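Side-chain contacts in vitamin B12-binding protein (Vibrio cholerae O395, PDB 5YSC), which binds vitamin B12 in the periplasm and probably delivers it to BtuC of the BtuCDF import complex: residues R156-L161 with I166-Q171; N186-S191 with L204-Q209. All blocks are in the same frame, centred on the assembly; numbering follows the deposited sequence.

In the fold
Both contacts belong to the lobe built round the parallel sheet 184-186, 155-159, 210-213 and 239-241, one of two such lobes in this periplasmic binding protein. From the N terminus, the chain reaches this sheet at strand 155-159, and contact 1 closes first, turning back over four residues to join the strand's end to 166-171. Contact 2 follows in series, neither nested in contact 1 nor crossing it: it closes the excursion between the edge strand 184-186 and the end of helix 200-206. Their centres lie about 8 Å apart, and Arg156 NH2 bonds to Lys206 O, joining the start of strand 155-159 to the end of that helix.

Contact 1: residues R156-L161 with I166-Q171; sequences RYFYQL and IITLAQ
Ile166 meets Phe158 of strand 155-159 with a single methyl: its CG2 comes to the edge of the ring, close to the ring plane, 3.6 Å from Phe158 CZ. The same branch, with CG1, lies beside the amide end of Gln160, whose extended chain brings NE2 to 3.9 Å from Ile166 CG2; Gln160 OE1 is bound by Trp224 NE1. Ile167 works through its backbone. Its O accepts the Leu161 N-H in a straight bond of 2.9 Å, with the donor nearly in line with the C=O, while its CG2 stands loosely against Leu161 CD1. Leu161 also lines the cyanocobalamin pocket, so this bond ties a pocket residue to the returning chain.

Thr168 supplies the side-chain hydrogen bond of the contact. With OG1 swung opposite the backbone N (chi1 -170°), the hydroxyl donates to Tyr159 O at 2.7 Å, from a position 37° above the carbonyl plane. Thr168 OG1 also accepts from a water at 2.6 Å, and that water in turn takes the Tyr159 N-H, so hydroxyl and water together serve both backbone polar groups of Tyr159. Leu169 then turns CD2 to 4.0 Å from Tyr159 CB, at the edge of the Tyr159 ring.

Around the contact, strand 210-213 flanks strand 155-159, with Phe212 against Tyr157 and Tyr159; strand 197-198 pairs antiparallel with 166-167, and helix 244-248 contributes Asn248, bonded to Tyr159 OH.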
loop_
_atom_site.group_PDB
_atom_site.type_symbol
_atom_site.label_atom_id
_atom_site.label_comp_id
_atom_site.label_asym_id
_atom_site.label_seq_id
_atom_site.Cartn_x
_atom_site.Cartn_y
_atom_site.Cartn_z
ATOM N N ARG A 156 -6.794 -7.914 18.007
ATOM C CA ARG A 156 -7.491 -6.679 17.659
ATOM C C ARG A 156 -6.501 -5.519 17.618
ATOM O O ARG A 156 -5.931 -5.152 18.642
ATOM C CB ARG A 156 -8.616 -6.402 18.661
ATOM C CG ARG A 156 -9.604 -7.556 18.746
ATOM C CD ARG A 156 -10.599 -7.398 19.909
ATOM N NE ARG A 156 -11.341 -6.154 19.763
ATOM C CZ ARG A 156 -11.244 -5.095 20.556
ATOM N NH1 ARG A 156 -10.466 -5.115 21.633
ATOM N NH2 ARG A 156 -11.974 -4.014 20.278
ATOM N N TYR A 157 -6.341 -4.907 16.449
ATOM C CA TYR A 157 -5.386 -3.826 16.276
ATOM C C TYR A 157 -6.074 -2.532 15.832
ATOM O O TYR A 157 -7.162 -2.516 15.247
ATOM C CB TYR A 157 -4.278 -4.215 15.259
ATOM C CG TYR A 157 -4.762 -4.226 13.842
ATOM C CD1 TYR A 157 -5.330 -5.370 13.291
ATOM C CD2 TYR A 157 -4.697 -3.067 13.059
ATOM C CE1 TYR A 157 -5.811 -5.373 11.991
ATOM C CE2 TYR A 157 -5.188 -3.054 11.777
ATOM C CZ TYR A 157 -5.734 -4.230 11.247
ATOM O OH TYR A 157 -6.251 -4.265 9.979
ATOM N N PHE A 158 -5.395 -1.437 16.138
ATOM C CA PHE A 158 -5.653 -0.122 15.592
ATOM C C PHE A 158 -4.449 0.281 14.753
ATOM O O PHE A 158 -3.323 0.217 15.251
ATOM C CB PHE A 158 -5.867 0.840 16.750
ATOM C CG PHE A 158 -5.957 2.270 16.347
ATOM C CD1 PHE A 158 -6.809 2.666 15.325
ATOM C CD2 PHE A 158 -5.199 3.235 16.994
ATOM C CE1 PHE A 158 -6.909 3.998 14.967
ATOM C CE2 PHE A 158 -5.271 4.551 16.617
ATOM C CZ PHE A 158 -6.127 4.933 15.592
ATOM N N TYR A 159 -4.668 0.685 13.488
ATOM C CA TYR A 159 -3.593 1.241 12.656
ATOM C C TYR A 159 -3.887 2.679 12.288
ATOM O O TYR A 159 -4.835 2.959 11.538
ATOM C CB TYR A 159 -3.371 0.425 11.379
ATOM C CG TYR A 159 -2.313 1.049 10.469
ATOM C CD1 TYR A 159 -1.099 1.482 10.974
ATOM C CD2 TYR A 159 -2.551 1.220 9.126
ATOM C CE1 TYR A 159 -0.143 2.062 10.159
ATOM C CE2 TYR A 159 -1.605 1.781 8.284
ATOM C CZ TYR A 159 -0.414 2.213 8.807
ATOM O OH TYR A 159 0.522 2.783 7.979
ATOM N N GLN A 160 -3.038 3.556 12.794
ATOM C CA GLN A 160 -3.092 4.990 12.606
ATOM C C GLN A 160 -2.279 5.439 11.382
ATOM O O GLN A 160 -1.071 5.206 11.318
ATOM C CB GLN A 160 -2.508 5.597 13.883
ATOM C CG GLN A 160 -2.900 6.952 14.150
ATOM C CD GLN A 160 -2.498 7.351 15.535
ATOM O OE1 GLN A 160 -1.870 6.575 16.291
ATOM N NE2 GLN A 160 -2.875 8.553 15.899
ATOM N N LEU A 161 -2.927 6.124 10.440
ATOM C CA LEU A 161 -2.219 6.751 9.326
ATOM C C LEU A 161 -1.638 8.121 9.671
ATOM O O LEU A 161 -0.711 8.586 8.994
ATOM C CB LEU A 161 -3.164 6.910 8.136
ATOM C CG LEU A 161 -3.629 5.641 7.455
ATOM C CD1 LEU A 161 -4.584 6.034 6.365
ATOM C CD2 LEU A 161 -2.446 4.873 6.834
ATOM N N ILE A 166 -6.618 11.964 13.435
ATOM C CA ILE A 166 -6.480 10.510 13.421
ATOM C C ILE A 166 -7.298 9.977 12.252
ATOM O O ILE A 166 -8.529 9.997 12.290
ATOM C CB ILE A 166 -6.936 9.883 14.741
ATOM C CG1 ILE A 166 -6.234 10.563 15.937
ATOM C CG2 ILE A 166 -6.612 8.426 14.747
ATOM C CD1 ILE A 166 -6.869 10.221 17.293
ATOM N N ILE A 167 -6.611 9.504 11.208
ATOM C CA ILE A 167 -7.228 8.769 10.107
ATOM C C ILE A 167 -6.799 7.317 10.214
ATOM O O ILE A 167 -5.634 7.022 10.505
ATOM C CB ILE A 167 -6.819 9.335 8.731
ATOM C CG1 ILE A 167 -7.028 10.840 8.662
ATOM C CG2 ILE A 167 -7.583 8.651 7.625
ATOM C CD1 ILE A 167 -8.429 11.248 8.833
ATOM N N THR A 168 -7.739 6.419 9.982
ATOM C CA THR A 168 -7.474 4.992 10.040
ATOM C C THR A 168 -8.104 4.373 8.799
ATOM O O THR A 168 -8.484 5.069 7.848
ATOM C CB THR A 168 -7.992 4.392 11.366
ATOM O OG1 THR A 168 -7.526 3.038 11.512
ATOM C CG2 THR A 168 -9.525 4.366 11.436
ATOM N N LEU A 169 -8.187 3.056 8.794
ATOM C CA LEU A 169 -8.672 2.280 7.671
ATOM C C LEU A 169 -9.896 1.495 8.102
ATOM O O LEU A 169 -10.121 1.273 9.299
ATOM C CB LEU A 169 -7.602 1.318 7.140
ATOM C CG LEU A 169 -7.285 0.004 7.870
ATOM C CD1 LEU A 169 -6.221 -0.771 7.088
ATOM C CD2 LEU A 169 -6.823 0.249 9.289
ATOM N N ALA A 170 -10.643 1.005 7.111
ATOM C CA ALA A 170 -11.917 0.333 7.352
ATOM C C ALA A 170 -12.369 -0.417 6.100
ATOM O O ALA A 170 -11.752 -0.328 5.036
ATOM C CB ALA A 170 -12.985 1.351 7.784
ATOM N N GLN A 171 -13.434 -1.193 6.252
ATOM C CA GLN A 171 -14.114 -1.836 5.133
ATOM C C GLN A 171 -13.224 -2.758 4.316
ATOM O O GLN A 171 -13.526 -3.033 3.140
ATOM C CB GLN A 171 -14.750 -0.794 4.199
ATOM C CG GLN A 171 -15.705 0.129 4.886
ATOM C CD GLN A 171 -16.412 1.039 3.912
ATOM O OE1 GLN A 171 -16.142 1.017 2.710
ATOM N NE2 GLN A 171 -17.315 1.854 4.426
HETATM O O HOH W 1 -7.537 0.742 12.765
#

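Contact 2: residues N186-S191 with L204-Q209; sequences NIFADS and LVKQPQ
Lys206, in the last turn of helix 200-206, and Ile187, just past strand 184-186, lie side by side, pointing opposite ways, and the lysine touches its neighbour along nearly its whole length. Its CB lies 3.7 Å from Ile187 CD1, the end of the isoleucine's longer branch, and CG remains near the same methyl. The chain then bends, chi2 being -91°, which carries the outer half along Ile187 towards its carbonyl: CD comes within 4.0 Å of Ile187 CB. Next, CE nears Ile187 O and approaches the Phe188 ring obliquely, 4.2 Å from Phe188 CE1. At the tip, Lys206 NZ donates to Ile187 O at 2.7 Å, with a C=O...N angle of 169°, almost head-on to the oxygen. A water bridges weakly from NZ to Asp190 O. The Asp190 carboxylate has no direct contact with the lysine; Asp190 OD2 is 6.6 Å from Lys206 NZ, and its opposite charge may still favour the ammonium group slightly.

The carbonyl that receives the lysine belongs to a type I turn, Asn186 to Ala189. Within the turn, Asn186 OD1 accepts the Phe188 N-H in an Asx turn; from just beyond it, Ser191 OG donates to Phe188 O at 2.7 Å. The long branch of Ile187 also reaches Pro208, Ile187 CD1 to Pro208 CB being 4.1 Å, so that one methyl touches both the helix end and the segment that follows it.

In the fold, Phe158 of strand 155-159 touches both Ile187 and Pro208. Phe188 leans on Gln202 and Val203 of helix 200-206, whose chain continues through Pro208 into strand 210-213 of the same sheet.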
loop_
_atom_site.group_PDB
_atom_site.type_symbol
_atom_site.label_atom_id
_atom_site.label_comp_id
_atom_site.label_asym_id
_atom_site.label_seq_id
_atom_site.Cartn_x
_atom_site.Cartn_y
_atom_site.Cartn_z
ATOM N N ASN A 186 -9.161 -5.569 12.495
ATOM C CA ASN A 186 -9.232 -4.119 12.565
ATOM C C ASN A 186 -10.387 -3.676 13.446
ATOM O O ASN A 186 -11.529 -4.046 13.180
ATOM C CB ASN A 186 -9.394 -3.568 11.148
ATOM C CG ASN A 186 -9.553 -2.081 11.109
ATOM O OD1 ASN A 186 -9.242 -1.371 12.064
ATOM N ND2 ASN A 186 -10.008 -1.584 9.970
ATOM N N ILE A 187 -10.107 -2.852 14.463
ATOM C CA ILE A 187 -11.164 -2.412 15.391
ATOM C C ILE A 187 -12.156 -1.493 14.703
ATOM O O ILE A 187 -13.281 -1.308 15.188
ATOM C CB ILE A 187 -10.597 -1.690 16.637
ATOM C CG1 ILE A 187 -9.716 -0.487 16.250
ATOM C CG2 ILE A 187 -9.840 -2.665 17.535
ATOM C CD1 ILE A 187 -9.407 0.473 17.437
ATOM N N PHE A 188 -11.766 -0.870 13.597
ATOM C CA PHE A 188 -12.646 0.045 12.885
ATOM C C PHE A 188 -13.144 -0.547 11.571
ATOM O O PHE A 188 -13.578 0.190 10.684
ATOM C CB PHE A 188 -11.931 1.373 12.667
ATOM C CG PHE A 188 -11.840 2.221 13.911
ATOM C CD1 PHE A 188 -12.982 2.841 14.413
ATOM C CD2 PHE A 188 -10.639 2.403 14.577
ATOM C CE1 PHE A 188 -12.927 3.634 15.564
ATOM C CE2 PHE A 188 -10.561 3.191 15.725
ATOM C CZ PHE A 188 -11.705 3.814 16.224
ATOM N N ALA A 189 -13.142 -1.868 11.459
ATOM C CA ALA A 189 -13.500 -2.512 10.207
ATOM C C ALA A 189 -14.875 -2.061 9.741
ATOM O O ALA A 189 -15.076 -1.756 8.562
ATOM C CB ALA A 189 -13.482 -4.025 10.375
ATOM N N ASP A 190 -15.830 -2.021 10.667
ATOM C CA ASP A 190 -17.217 -1.658 10.343
ATOM C C ASP A 190 -17.416 -0.156 10.508
ATOM O O ASP A 190 -18.081 0.315 11.424
ATOM C CB ASP A 190 -18.189 -2.427 11.229
ATOM C CG ASP A 190 -18.044 -3.922 11.090
ATOM O OD1 ASP A 190 -17.687 -4.366 9.967
ATOM O OD2 ASP A 190 -18.278 -4.641 12.100
ATOM N N SER A 191 -16.820 0.603 9.590
ATOM C CA SER A 191 -17.043 2.035 9.487
ATOM C C SER A 191 -17.781 2.354 8.191
ATOM O O SER A 191 -17.786 1.577 7.227
ATOM C CB SER A 191 -15.733 2.833 9.531
ATOM O OG SER A 191 -14.986 2.534 10.696
ATOM N N LEU A 204 -10.081 4.947 22.369
ATOM C CA LEU A 204 -10.045 4.578 23.781
ATOM C C LEU A 204 -11.146 3.595 24.109
ATOM O O LEU A 204 -10.920 2.583 24.783
ATOM C CB LEU A 204 -10.184 5.823 24.663
ATOM C CG LEU A 204 -9.055 6.859 24.640
ATOM C CD1 LEU A 204 -9.339 7.985 25.629
ATOM C CD2 LEU A 204 -7.731 6.213 24.934
ATOM N N VAL A 205 -12.346 3.876 23.622
ATOM C CA VAL A 205 -13.478 3.011 23.896
ATOM C C VAL A 205 -13.201 1.617 23.367
ATOM O O VAL A 205 -13.477 0.623 24.043
ATOM C CB VAL A 205 -14.748 3.642 23.293
ATOM C CG1 VAL A 205 -15.784 2.610 22.914
ATOM C CG2 VAL A 205 -15.320 4.656 24.276
ATOM N N LYS A 206 -12.571 1.530 22.187
ATOM C CA LYS A 206 -12.408 0.265 21.470
ATOM C C LYS A 206 -11.369 -0.663 22.099
ATOM O O LYS A 206 -11.398 -1.872 21.848
ATOM C CB LYS A 206 -12.017 0.543 20.020
ATOM C CG LYS A 206 -13.148 1.040 19.115
ATOM C CD LYS A 206 -13.853 -0.118 18.430
ATOM C CE LYS A 206 -14.870 0.376 17.399
ATOM N NZ LYS A 206 -15.502 -0.758 16.693
ATOM N N GLN A 207 -10.426 -0.138 22.866
ATOM C CA GLN A 207 -9.522 -1.018 23.607
ATOM C C GLN A 207 -8.682 -1.920 22.703
ATOM O O GLN A 207 -8.596 -3.128 22.941
ATOM C CB GLN A 207 -10.330 -1.889 24.587
ATOM C CG GLN A 207 -9.562 -2.299 25.833
ATOM C CD GLN A 207 -9.117 -1.097 26.628
ATOM O OE1 GLN A 207 -9.625 0.012 26.429
ATOM N NE2 GLN A 207 -8.139 -1.295 27.508
ATOM N N PRO A 208 -7.999 -1.373 21.699
ATOM C CA PRO A 208 -7.167 -2.220 20.839
ATOM C C PRO A 208 -6.087 -2.931 21.636
ATOM O O PRO A 208 -5.487 -2.357 22.537
ATOM C CB PRO A 208 -6.559 -1.227 19.843
ATOM C CG PRO A 208 -6.580 0.082 20.566
ATOM C CD PRO A 208 -7.828 0.056 21.413
ATOM N N GLN A 209 -5.812 -4.172 21.271
ATOM C CA GLN A 209 -4.707 -4.907 21.890
ATOM C C GLN A 209 -3.350 -4.368 21.442
ATOM O O GLN A 209 -2.396 -4.354 22.232
ATOM C CB GLN A 209 -4.825 -6.386 21.545
ATOM C CG GLN A 209 -5.935 -7.086 22.313
ATOM C CD GLN A 209 -6.150 -8.480 21.813
ATOM O OE1 GLN A 209 -6.772 -8.698 20.773
ATOM N NE2 GLN A 209 -5.612 -9.445 22.538
HETATM O O HOH W 2 -15.959 0.520 13.669
#